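Metallo-beta-lactamase (Serratia marcescens, PDB 3VPE) probably hydrolyses beta-lactam antibiotics, as a zinc-dependent subclass B3 metallo-beta-lactamase with two zinc ions in its active site. Local coordinates at residues Gly24-Val29 with Ala213-Val218; Leu69-His74 with Val170-Ser175. All blocks are in the same frame, centred on the assembly; numbering follows the deposited sequence.

Both contacts lie in the buried middle of the αβ/βα sandwich, where loops from its two sheets converge on the dinuclear zinc site. Their centres are about 10 Å apart. In chain order, the segments run 24-29, 69-74, 170-175 and 213-218, which nests interaction 2 inside the loop closed by interaction 1. Strands 166-173 and 210-213 are parallel neighbours in one sheet, and as they end Ala214 N makes a probable hydrogen bond to Ala173 O. Phe172 also packs on Ser27 and Val29. Interaction 1 delivers His215 to one zinc and interaction 2 delivers His72 and His74 to the other; water 3 bridges the two metals.

Interaction 1. Residues Gly24-Val29 with Ala213-Val218; sequences GGISAV and AAHPEV. With ZN (zinc ion), chain C.
Ser27 grips two successive carbonyls of the loop after strand 210-213, tying the two sheets of the metallo-beta-lactamase αβ/βα sandwich together beside the zinc site. Its backbone N donates to Ala214 O at 2.9 Å, a nearly straight bond (166°), while its hydroxyl donates to Ala213 O, with OG and O 2.8 Å apart. The hydroxyl reaches there because OG stands beside the backbone N and opposite the carbonyl carbon (chi1 -61°), a placing that also sets OG 3.3 Å from Pro216 CB. Pro216 CD meanwhile rests 3.3 Å from Gly25 O.

Ile26 runs alongside His215, both side chains pointing the same way, and its CD1 approaches CE1 of the imidazole obliquely at 3.4 Å. That ring binds zinc through NE2; Asp76 and His77 are further protein ligands of the metal. At the other end of the ring, water 2 lies in its plane and accepts a hydrogen bond from ND1, which would help to fix the ring's rotation. Glu217 folds its carboxylate back toward the same water (chi2 -76°). Water 2 spends its two protons on Glu217 OE1, at 2.9 Å from the water oxygen, and on Gly25 O, at 2.7 Å.

Interaction 2. Residues Leu69-His74 with Val170-Ser175; sequences LSTHSH and VVFADS. With ZN (zinc ion), chain B.
The imidazole of His72, the first histidine of the HxHxDH signature of metallo-beta-lactamases, meets Asp174 at its edge: OD1 lies only 13° out of the ring plane, beside ND1, while water 3 and His74 CG sit near the same plane, on the metal side. Around this ring, His150 packs edge-to-face and His77 also meets it. The other flat group, the Phe172 ring, receives Thr71 CG2 obliquely, with CD2 3.4 Å from the methyl.

His72 and His74 lie in the loop after strand 65-69. His72 ND1 donates to Asp174 OD1 over 2.6 Å, and OD1 accepts with its syn lone pair, although the carboxylate is turned 42° from the ring. Asp174 reaches across with CG anti to its backbone N (chi1 -169°), and OD1 also lies 3.3 Å from Thr71 CB. Thr71 OG1 is hydrogen-bonded to Asp41 OD2. Ser175 OG adds a contact to His72 CE1 at 3.4 Å. As a second-shell partner, Asp174 would fix the rotation of the ring that presents NE2 to the zinc. His150 and water 3 share that metal, and His74, unlike His72, binds through ND1, 2.1 Å from the zinc, while His74 NE2 is hydrogen-bonded to Asp111 OD2.

Interaction 1. Residues Gly24-Val29 with Ala213-Val218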
# COMPACT_ATOMS: atom_id res chain seq x y z
N GLY A 24 -9.79 8.82 4.11
CA GLY A 24 -10.06 8.43 5.49
C GLY A 24 -10.03 6.93 5.74
O GLY A 24 -9.90 6.46 6.88
N GLY A 25 -10.18 6.15 4.65
CA GLY A 25 -10.20 4.71 4.76
C GLY A 25 -9.11 3.92 4.04
O GLY A 25 -8.97 2.74 4.30
N ILE A 26 -8.36 4.57 3.15
CA ILE A 26 -7.32 3.85 2.38
C ILE A 26 -6.02 4.66 2.38
O ILE A 26 -6.01 5.86 2.08
CB ILE A 26 -7.71 3.62 0.91
CG1 ILE A 26 -9.00 2.76 0.80
CG2 ILE A 26 -6.57 2.95 0.12
CD1 ILE A 26 -8.81 1.32 1.23
N SER A 27 -4.92 4.00 2.71
CA SER A 27 -3.64 4.72 2.73
C SER A 27 -3.08 5.06 1.38
O SER A 27 -3.17 4.28 0.44
CB SER A 27 -2.56 3.93 3.47
OG SER A 27 -2.92 3.72 4.82
N ALA A 28 -2.54 6.26 1.29
CA ALA A 28 -1.65 6.62 0.20
C ALA A 28 -0.55 7.48 0.82
O ALA A 28 -0.83 8.26 1.72
CB ALA A 28 -2.38 7.36 -0.92
N VAL A 29 0.69 7.31 0.35
CA VAL A 29 1.84 7.98 0.93
C VAL A 29 2.62 8.70 -0.16
O VAL A 29 2.85 8.16 -1.25
CB VAL A 29 2.74 6.98 1.71
CG1 VAL A 29 4.16 7.52 1.88
CG2 VAL A 29 2.10 6.68 3.05
N ALA A 213 -0.06 0.63 7.07
CA ALA A 213 -0.79 -0.50 6.46
C ALA A 213 -1.72 0.02 5.38
O ALA A 213 -2.28 1.11 5.49
CB ALA A 213 -1.59 -1.25 7.53
N ALA A 214 -1.89 -0.76 4.32
CA ALA A 214 -2.71 -0.32 3.19
C ALA A 214 -4.13 0.10 3.64
O ALA A 214 -4.63 1.10 3.15
CB ALA A 214 -2.73 -1.41 2.12
N HIS A 215 -4.74 -0.67 4.55
CA HIS A 215 -5.89 -0.19 5.32
C HIS A 215 -5.32 0.38 6.60
O HIS A 215 -4.83 -0.38 7.43
CB HIS A 215 -6.85 -1.35 5.58
CG HIS A 215 -7.60 -1.75 4.35
ND1 HIS A 215 -8.80 -1.20 4.02
CD2 HIS A 215 -7.29 -2.68 3.35
CE1 HIS A 215 -9.21 -1.70 2.83
NE2 HIS A 215 -8.30 -2.63 2.43
N PRO A 216 -5.38 1.72 6.74
CA PRO A 216 -4.52 2.37 7.75
C PRO A 216 -4.83 2.00 9.18
O PRO A 216 -3.94 2.05 10.03
CB PRO A 216 -4.76 3.87 7.52
CG PRO A 216 -6.02 3.97 6.70
CD PRO A 216 -6.05 2.70 5.89
N GLU A 217 -6.08 1.64 9.47
CA GLU A 217 -6.42 1.27 10.85
C GLU A 217 -5.74 -0.03 11.33
O GLU A 217 -5.71 -0.32 12.54
CB GLU A 217 -7.96 1.18 10.97
CG GLU A 217 -8.58 -0.06 10.32
CD GLU A 217 -8.68 -0.04 8.80
OE1 GLU A 217 -8.46 0.98 8.13
OE2 GLU A 217 -9.06 -1.12 8.28
N VAL A 218 -5.19 -0.82 10.40
CA VAL A 218 -4.52 -2.06 10.72
C VAL A 218 -3.29 -1.80 11.60
O VAL A 218 -2.95 -2.63 12.43
CB VAL A 218 -4.25 -2.86 9.44
CG1 VAL A 218 -3.33 -4.04 9.68
CG2 VAL A 218 -5.59 -3.31 8.84
ZN ZN C . -8.03 -3.32 0.51
O HOH W 1 -9.38 3.58 8.31
O HOH W 2 -9.91 0.63 5.70
O HOH W 3 -8.65 -4.75 -0.85
O HOH W 4 -6.87 -5.02 1.33

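Interaction 2. Residues Leu69-His74 with Val170-Ser175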
# COMPACT_ATOMS: atom_id res chain seq x y z
N LEU A 69 3.80 3.71 -6.85
CA LEU A 69 4.02 2.30 -6.49
C LEU A 69 2.69 1.68 -6.13
O LEU A 69 1.93 2.30 -5.41
CB LEU A 69 5.01 2.19 -5.32
CG LEU A 69 6.30 3.02 -5.50
CD1 LEU A 69 7.18 2.74 -4.28
CD2 LEU A 69 7.04 2.66 -6.77
N SER A 70 2.40 0.47 -6.61
CA SER A 70 1.16 -0.20 -6.25
C SER A 70 1.44 -1.32 -5.25
O SER A 70 2.30 -2.15 -5.51
CB SER A 70 0.55 -0.82 -7.52
OG SER A 70 -0.59 -1.63 -7.20
N THR A 71 0.70 -1.36 -4.13
CA THR A 71 0.72 -2.54 -3.26
C THR A 71 0.01 -3.70 -3.95
O THR A 71 0.63 -4.72 -4.25
CB THR A 71 0.04 -2.28 -1.90
OG1 THR A 71 -1.26 -1.72 -2.10
CG2 THR A 71 0.93 -1.34 -1.02
N HIS A 72 -1.29 -3.56 -4.23
CA HIS A 72 -1.97 -4.61 -4.96
C HIS A 72 -3.13 -4.05 -5.76
O HIS A 72 -3.64 -2.95 -5.48
CB HIS A 72 -2.38 -5.79 -4.05
CG HIS A 72 -3.51 -5.48 -3.10
ND1 HIS A 72 -3.30 -5.04 -1.85
CD2 HIS A 72 -4.88 -5.61 -3.25
CE1 HIS A 72 -4.49 -4.88 -1.23
NE2 HIS A 72 -5.47 -5.22 -2.09
N SER A 73 -3.53 -4.84 -6.76
CA SER A 73 -4.46 -4.42 -7.80
C SER A 73 -5.95 -4.67 -7.47
O SER A 73 -6.66 -5.36 -8.25
CB SER A 73 -4.00 -5.07 -9.12
OG SER A 73 -3.85 -6.46 -8.93
N HIS A 74 -6.41 -4.17 -6.32
CA HIS A 74 -7.84 -4.13 -6.00
C HIS A 74 -8.30 -2.71 -6.10
O HIS A 74 -7.50 -1.80 -5.82
CB HIS A 74 -8.10 -4.67 -4.61
CG HIS A 74 -8.01 -6.16 -4.52
ND1 HIS A 74 -7.83 -6.81 -3.36
CD2 HIS A 74 -8.11 -7.14 -5.51
CE1 HIS A 74 -7.81 -8.13 -3.60
NE2 HIS A 74 -7.98 -8.33 -4.91
N VAL A 170 10.89 2.66 7.19
CA VAL A 170 9.44 2.80 6.96
C VAL A 170 8.97 1.66 6.06
O VAL A 170 9.66 1.29 5.11
CB VAL A 170 9.13 4.15 6.27
CG1 VAL A 170 7.62 4.37 6.12
CG2 VAL A 170 9.77 5.31 7.05
N VAL A 171 7.81 1.08 6.38
CA VAL A 171 7.25 -0.07 5.63
C VAL A 171 5.82 0.33 5.23
O VAL A 171 5.02 0.65 6.11
CB VAL A 171 7.21 -1.35 6.49
CG1 VAL A 171 6.57 -2.52 5.70
CG2 VAL A 171 8.65 -1.69 7.01
N PHE A 172 5.54 0.33 3.92
CA PHE A 172 4.14 0.42 3.47
C PHE A 172 3.69 -1.02 3.25
O PHE A 172 4.05 -1.63 2.24
CB PHE A 172 4.04 1.28 2.20
CG PHE A 172 2.63 1.74 1.87
CD1 PHE A 172 2.31 3.08 1.92
CD2 PHE A 172 1.63 0.84 1.50
CE1 PHE A 172 1.02 3.54 1.60
CE2 PHE A 172 0.34 1.27 1.17
CZ PHE A 172 0.03 2.63 1.21
N ALA A 173 2.93 -1.55 4.23
CA ALA A 173 2.58 -2.95 4.28
C ALA A 173 1.37 -3.26 3.43
O ALA A 173 0.28 -2.72 3.64
CB ALA A 173 2.32 -3.40 5.74
N ASP A 174 1.59 -4.12 2.45
CA ASP A 174 0.46 -4.62 1.66
C ASP A 174 -0.45 -5.42 2.57
O ASP A 174 -0.07 -5.89 3.66
CB ASP A 174 1.01 -5.50 0.54
CG ASP A 174 -0.05 -5.85 -0.49
OD1 ASP A 174 -1.05 -5.10 -0.58
OD2 ASP A 174 0.19 -6.84 -1.23
N SER A 175 -1.67 -5.64 2.10
CA SER A 175 -2.64 -6.44 2.86
C SER A 175 -2.29 -7.90 2.89
O SER A 175 -1.94 -8.46 1.85
CB SER A 175 -4.01 -6.31 2.19
OG SER A 175 -4.39 -4.94 2.19
ZN ZN B . -7.29 -5.99 -1.55
O HOH W 3 -8.65 -4.75 -0.85